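Local coordinates for SnoaL-like domain-containing protein (Burkholderia thailandensis E264, PDB 3H3H) that is of unknown function but has a SnoaL-like domain of the NTF2 clan and, as in its relatives, may hold a small molecule in its cone-shaped pocket, at residues H24-I29 and A63-A68; E103-G108 and V114-H119. All blocks are in the same frame, centred on the assembly; numbering follows the deposited sequence.

Two ways of joining secondary structure, helix against helix and strand against strand, meet here in one small domain. Contact 1 sets the short helix 26-30 against helix 58-71 at the periphery, partly buried, and is made by apolar side chains and the side chain of Arg66, with no hydrogen bond between its segments. Contact 2 zips strands 100-107 and 113-121 into a buried hairpin, where backbone hydrogen bonds carry the pairing and side chains sort onto two faces. The centres of contact 1 and contact 2 are about 17 Å apart, on opposite sides of the chain's centre, and the two share no element. Both nonetheless have a side chain, Trp65 in one and Glu103 in the other, each about 3 Å from a bound molecule of unknown identity.

Contact 1 of 2, residues H24-I29 and A63-A68; sequences HDLDAI and AYWREA
Leu26 does most of the touching against Trp65 and Arg66, and it follows a tight turn. His24 ends the preceding helix in a Schellman motif, its NE2 hydrogen-bonded to Leu75 O, and Asp25 then N-caps the next helix: Ala28 N donates to Asp25 OD1 over 3.1 Å, arriving from above the carboxylate plane. Leu26, with CG swung opposite its backbone N (chi1 -174°), spreads its two methyls over neighbouring residues of the facing helix. Leu26 CD1 reaches Trp65 CB at 3.8 Å and lies at the edge of the indole, near its plane; Leu26 CD2 settles on Arg66 CB at 3.6 Å. The Arg66 chain bends at chi3 (-57°), which folds the guanidinium back until Arg66 NH2 is 3.8 Å from Leu26 CD2. One turn on, buried Ile29 offers its CG2 branch to the six-membered ring of the indole, with Ile29 CG2 3.7 Å from Trp65 CZ3. Trp21 and Tyr33 stack edge-to-face with the same indole, placing it in an aromatic cluster beside the unidentified ligand. Such a helix-to-helix seam, with a tryptophan beside a bound ligand, is consistent with the helices that flank the pocket of the cone-shaped NTF2-like fold.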
# COMPACT_ATOMS: atom_id res chain seq x y z
N HIS B 24 18.16 11.50 -9.02
CA HIS B 24 17.43 12.34 -9.99
C HIS B 24 17.62 11.87 -11.44
O HIS B 24 17.86 12.68 -12.39
CB HIS B 24 17.84 13.79 -9.84
CG HIS B 24 17.81 14.30 -8.44
ND1 HIS B 24 18.80 15.12 -7.95
CD2 HIS B 24 16.94 14.10 -7.41
CE1 HIS B 24 18.54 15.40 -6.69
NE2 HIS B 24 17.41 14.82 -6.35
N ASP B 25 17.58 10.54 -11.60
CA ASP B 25 17.93 9.86 -12.81
C ASP B 25 16.63 9.26 -13.32
O ASP B 25 16.24 8.16 -12.97
CB ASP B 25 18.95 8.77 -12.54
CG ASP B 25 19.49 8.11 -13.77
OD1 ASP B 25 18.81 8.13 -14.81
OD2 ASP B 25 20.55 7.48 -13.64
N LEU B 26 15.94 10.02 -14.15
CA LEU B 26 14.65 9.61 -14.61
C LEU B 26 14.72 8.32 -15.44
O LEU B 26 13.84 7.47 -15.39
CB LEU B 26 13.91 10.73 -15.30
CG LEU B 26 12.48 10.41 -15.70
CD1 LEU B 26 11.61 9.95 -14.48
CD2 LEU B 26 11.84 11.65 -16.31
N ASP B 27 15.75 8.18 -16.28
CA ASP B 27 15.87 6.91 -16.99
C ASP B 27 15.95 5.75 -16.01
O ASP B 27 15.32 4.73 -16.24
CB ASP B 27 17.12 6.94 -17.88
CG ASP B 27 17.26 5.70 -18.71
OD1 ASP B 27 16.45 5.58 -19.66
OD2 ASP B 27 18.17 4.88 -18.42
N ALA B 28 16.71 5.90 -14.93
CA ALA B 28 16.82 4.81 -13.97
C ALA B 28 15.48 4.53 -13.29
O ALA B 28 15.08 3.38 -13.08
CB ALA B 28 17.90 5.14 -12.92
N ILE B 29 14.82 5.59 -12.90
CA ILE B 29 13.50 5.45 -12.26
C ILE B 29 12.55 4.66 -13.17
O ILE B 29 11.98 3.65 -12.72
CB ILE B 29 12.89 6.82 -11.96
CG1 ILE B 29 13.71 7.57 -10.89
CG2 ILE B 29 11.42 6.68 -11.50
CD1 ILE B 29 13.42 9.08 -10.95
N ALA B 63 6.55 12.77 -17.85
CA ALA B 63 6.55 14.23 -18.05
C ALA B 63 6.44 14.93 -16.70
O ALA B 63 7.11 15.92 -16.46
CB ALA B 63 5.42 14.65 -18.99
N TYR B 64 5.59 14.40 -15.84
CA TYR B 64 5.42 14.96 -14.52
C TYR B 64 6.64 14.73 -13.66
O TYR B 64 7.12 15.63 -12.97
CB TYR B 64 4.18 14.39 -13.85
CG TYR B 64 2.93 15.09 -14.37
CD1 TYR B 64 2.55 16.33 -13.90
CD2 TYR B 64 2.15 14.50 -15.39
CE1 TYR B 64 1.42 16.97 -14.43
CE2 TYR B 64 1.03 15.12 -15.89
CZ TYR B 64 0.67 16.34 -15.42
OH TYR B 64 -0.46 16.91 -15.96
N TRP B 65 7.15 13.51 -13.69
CA TRP B 65 8.34 13.25 -12.89
C TRP B 65 9.55 14.07 -13.34
O TRP B 65 10.36 14.50 -12.48
CB TRP B 65 8.65 11.76 -12.89
CG TRP B 65 7.57 10.94 -12.23
CD1 TRP B 65 6.48 11.44 -11.58
CD2 TRP B 65 7.48 9.52 -12.20
NE1 TRP B 65 5.71 10.41 -11.12
CE2 TRP B 65 6.32 9.22 -11.46
CE3 TRP B 65 8.29 8.48 -12.68
CZ2 TRP B 65 5.91 7.93 -11.24
CZ3 TRP B 65 7.90 7.19 -12.46
CH2 TRP B 65 6.71 6.92 -11.74
N ARG B 66 9.70 14.25 -14.66
CA ARG B 66 10.74 15.05 -15.23
C ARG B 66 10.64 16.46 -14.67
O ARG B 66 11.66 17.02 -14.24
CB ARG B 66 10.69 15.02 -16.76
CG ARG B 66 11.81 15.78 -17.50
CD ARG B 66 11.72 15.60 -19.03
NE ARG B 66 11.74 14.20 -19.37
CZ ARG B 66 10.70 13.47 -19.77
NH1 ARG B 66 9.51 14.00 -19.99
NH2 ARG B 66 10.87 12.18 -19.94
N GLU B 67 9.42 17.00 -14.64
CA GLU B 67 9.25 18.34 -14.12
C GLU B 67 9.44 18.41 -12.61
O GLU B 67 10.02 19.40 -12.11
CB GLU B 67 7.91 18.90 -14.53
CG GLU B 67 7.70 20.36 -14.19
CD GLU B 67 8.69 21.33 -14.84
OE1 GLU B 67 9.40 20.98 -15.82
OE2 GLU B 67 8.77 22.47 -14.37
N ALA B 68 9.03 17.36 -11.89
CA ALA B 68 9.30 17.28 -10.44
C ALA B 68 10.77 17.40 -10.17
O ALA B 68 11.16 18.14 -9.26
CB ALA B 68 8.84 15.98 -9.86

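Contact 2 of 2, residues E103-G108 and V114-H119; sequences EVFHFG and VKALAH
His106 and Leu117 lie diagonally across the strand pair, and their side chains meet at a slant: Leu117 CD1 comes to the edge of the imidazole, in its plane, 3.7 Å from His106 CD2. The ring is placed by chi1 -66°, which puts CG opposite the carbonyl carbon, and its ND1 is held by Asp87. Val104 shares this face, with Val104 CG2 4.0 Å from His119 CE1. The second subunit packs here too, its Val104 on Val104 and its Leu117 on His106, while its Ser88 hydrogen-bonds His119 NE2. Beneath these side chains runs an antiparallel hairpin of the curved NTF2-like sheet. Val104 and Leu117 form a hydrogen-bonded pair, Val104 N to Leu117 O and Leu117 N to Val104 O, each 2.9 Å, and His106 N points almost straight at Lys115 O (2.8 Å, 175° at the hydrogen). Near the turn a classic beta bulge sets both Val114 and Lys115 opposite His106; His106 O takes a bond from Val114 N at 2.8 Å and a weak one from Lys115 N. On the reverse face, Phe105 CD2 rests 3.9 Å from Ala116 CB, with Trp17 and Phe13 edge-to-face against its ring. Glu103, on that same face, has OE2 gripped by Tyr93 OH and by a water that donates to it and accepts from His119 N, bridging the two strands.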
# COMPACT_ATOMS: atom_id res chain seq x y z
N GLU B 103 4.09 4.00 -0.85
CA GLU B 103 3.83 3.76 -2.23
C GLU B 103 3.76 2.28 -2.46
O GLU B 103 4.66 1.54 -2.10
CB GLU B 103 4.93 4.45 -3.09
CG GLU B 103 4.53 4.81 -4.47
CD GLU B 103 5.13 6.13 -4.91
OE1 GLU B 103 5.51 6.25 -6.09
OE2 GLU B 103 5.36 7.04 -4.08
N VAL B 104 2.68 1.83 -3.10
CA VAL B 104 2.46 0.44 -3.36
C VAL B 104 2.72 0.20 -4.84
O VAL B 104 2.16 0.92 -5.71
CB VAL B 104 1.03 0.05 -3.04
CG1 VAL B 104 0.84 -1.41 -3.36
CG2 VAL B 104 0.72 0.31 -1.51
N PHE B 105 3.53 -0.84 -5.11
CA PHE B 105 3.90 -1.16 -6.46
C PHE B 105 3.49 -2.56 -6.79
O PHE B 105 3.90 -3.53 -6.13
CB PHE B 105 5.41 -1.09 -6.61
CG PHE B 105 6.02 0.22 -6.19
CD1 PHE B 105 6.38 0.47 -4.86
CD2 PHE B 105 6.29 1.21 -7.12
CE1 PHE B 105 6.93 1.67 -4.51
CE2 PHE B 105 6.86 2.43 -6.75
CZ PHE B 105 7.18 2.67 -5.45
N HIS B 106 2.67 -2.70 -7.81
CA HIS B 106 2.25 -3.98 -8.31
C HIS B 106 3.08 -4.35 -9.50
O HIS B 106 3.35 -3.53 -10.37
CB HIS B 106 0.82 -3.96 -8.74
CG HIS B 106 -0.12 -3.74 -7.61
ND1 HIS B 106 -0.72 -4.77 -6.92
CD2 HIS B 106 -0.53 -2.58 -7.02
CE1 HIS B 106 -1.48 -4.25 -5.96
NE2 HIS B 106 -1.39 -2.93 -6.01
N PHE B 107 3.51 -5.61 -9.51
CA PHE B 107 4.44 -6.06 -10.56
C PHE B 107 3.77 -6.98 -11.56
O PHE B 107 2.87 -7.72 -11.20
CB PHE B 107 5.63 -6.78 -9.98
CG PHE B 107 6.51 -5.88 -9.21
CD1 PHE B 107 6.18 -5.52 -7.89
CD2 PHE B 107 7.57 -5.27 -9.84
CE1 PHE B 107 6.98 -4.61 -7.21
CE2 PHE B 107 8.36 -4.35 -9.15
CZ PHE B 107 8.04 -4.03 -7.87
N GLY B 108 4.31 -6.97 -12.77
CA GLY B 108 3.79 -7.76 -13.85
C GLY B 108 4.68 -8.94 -14.09
O GLY B 108 5.58 -9.20 -13.30
N VAL B 114 3.58 -2.43 -12.95
CA VAL B 114 2.47 -2.20 -13.86
C VAL B 114 1.47 -1.22 -13.27
O VAL B 114 0.66 -0.66 -14.00
CB VAL B 114 1.79 -3.53 -14.23
CG1 VAL B 114 2.75 -4.40 -15.01
CG2 VAL B 114 1.16 -4.27 -13.03
N LYS B 115 1.49 -1.06 -11.94
CA LYS B 115 0.56 -0.19 -11.26
C LYS B 115 1.21 0.30 -9.95
O LYS B 115 1.71 -0.51 -9.19
CB LYS B 115 -0.77 -0.87 -10.94
CG LYS B 115 -1.80 0.04 -10.34
CD LYS B 115 -3.14 -0.69 -10.22
CE LYS B 115 -4.28 0.21 -9.78
NZ LYS B 115 -5.60 -0.22 -10.36
N ALA B 116 1.15 1.58 -9.69
CA ALA B 116 1.68 2.13 -8.43
C ALA B 116 0.68 3.10 -7.89
O ALA B 116 0.00 3.77 -8.66
CB ALA B 116 3.06 2.79 -8.61
N LEU B 117 0.55 3.12 -6.55
CA LEU B 117 -0.42 4.01 -5.86
C LEU B 117 0.34 4.66 -4.72
O LEU B 117 0.94 3.99 -3.90
CB LEU B 117 -1.55 3.21 -5.26
CG LEU B 117 -2.34 2.28 -6.13
CD1 LEU B 117 -1.56 0.95 -6.36
CD2 LEU B 117 -3.69 2.03 -5.42
N ALA B 118 0.28 5.99 -4.67
CA ALA B 118 0.95 6.78 -3.67
C ALA B 118 -0.04 7.11 -2.54
O ALA B 118 -1.24 7.34 -2.77
CB ALA B 118 1.49 8.03 -4.29
N HIS B 119 0.49 7.20 -1.32
CA HIS B 119 -0.26 7.55 -0.14
C HIS B 119 0.62 8.45 0.67
O HIS B 119 1.84 8.24 0.74
CB HIS B 119 -0.57 6.35 0.73
CG HIS B 119 -1.28 5.24 0.03
ND1 HIS B 119 -0.65 4.38 -0.84
CD2 HIS B 119 -2.57 4.80 0.15
CE1 HIS B 119 -1.56 3.54 -1.34
NE2 HIS B 119 -2.72 3.74 -0.71
O HOH W 1 3.64 7.47 -1.80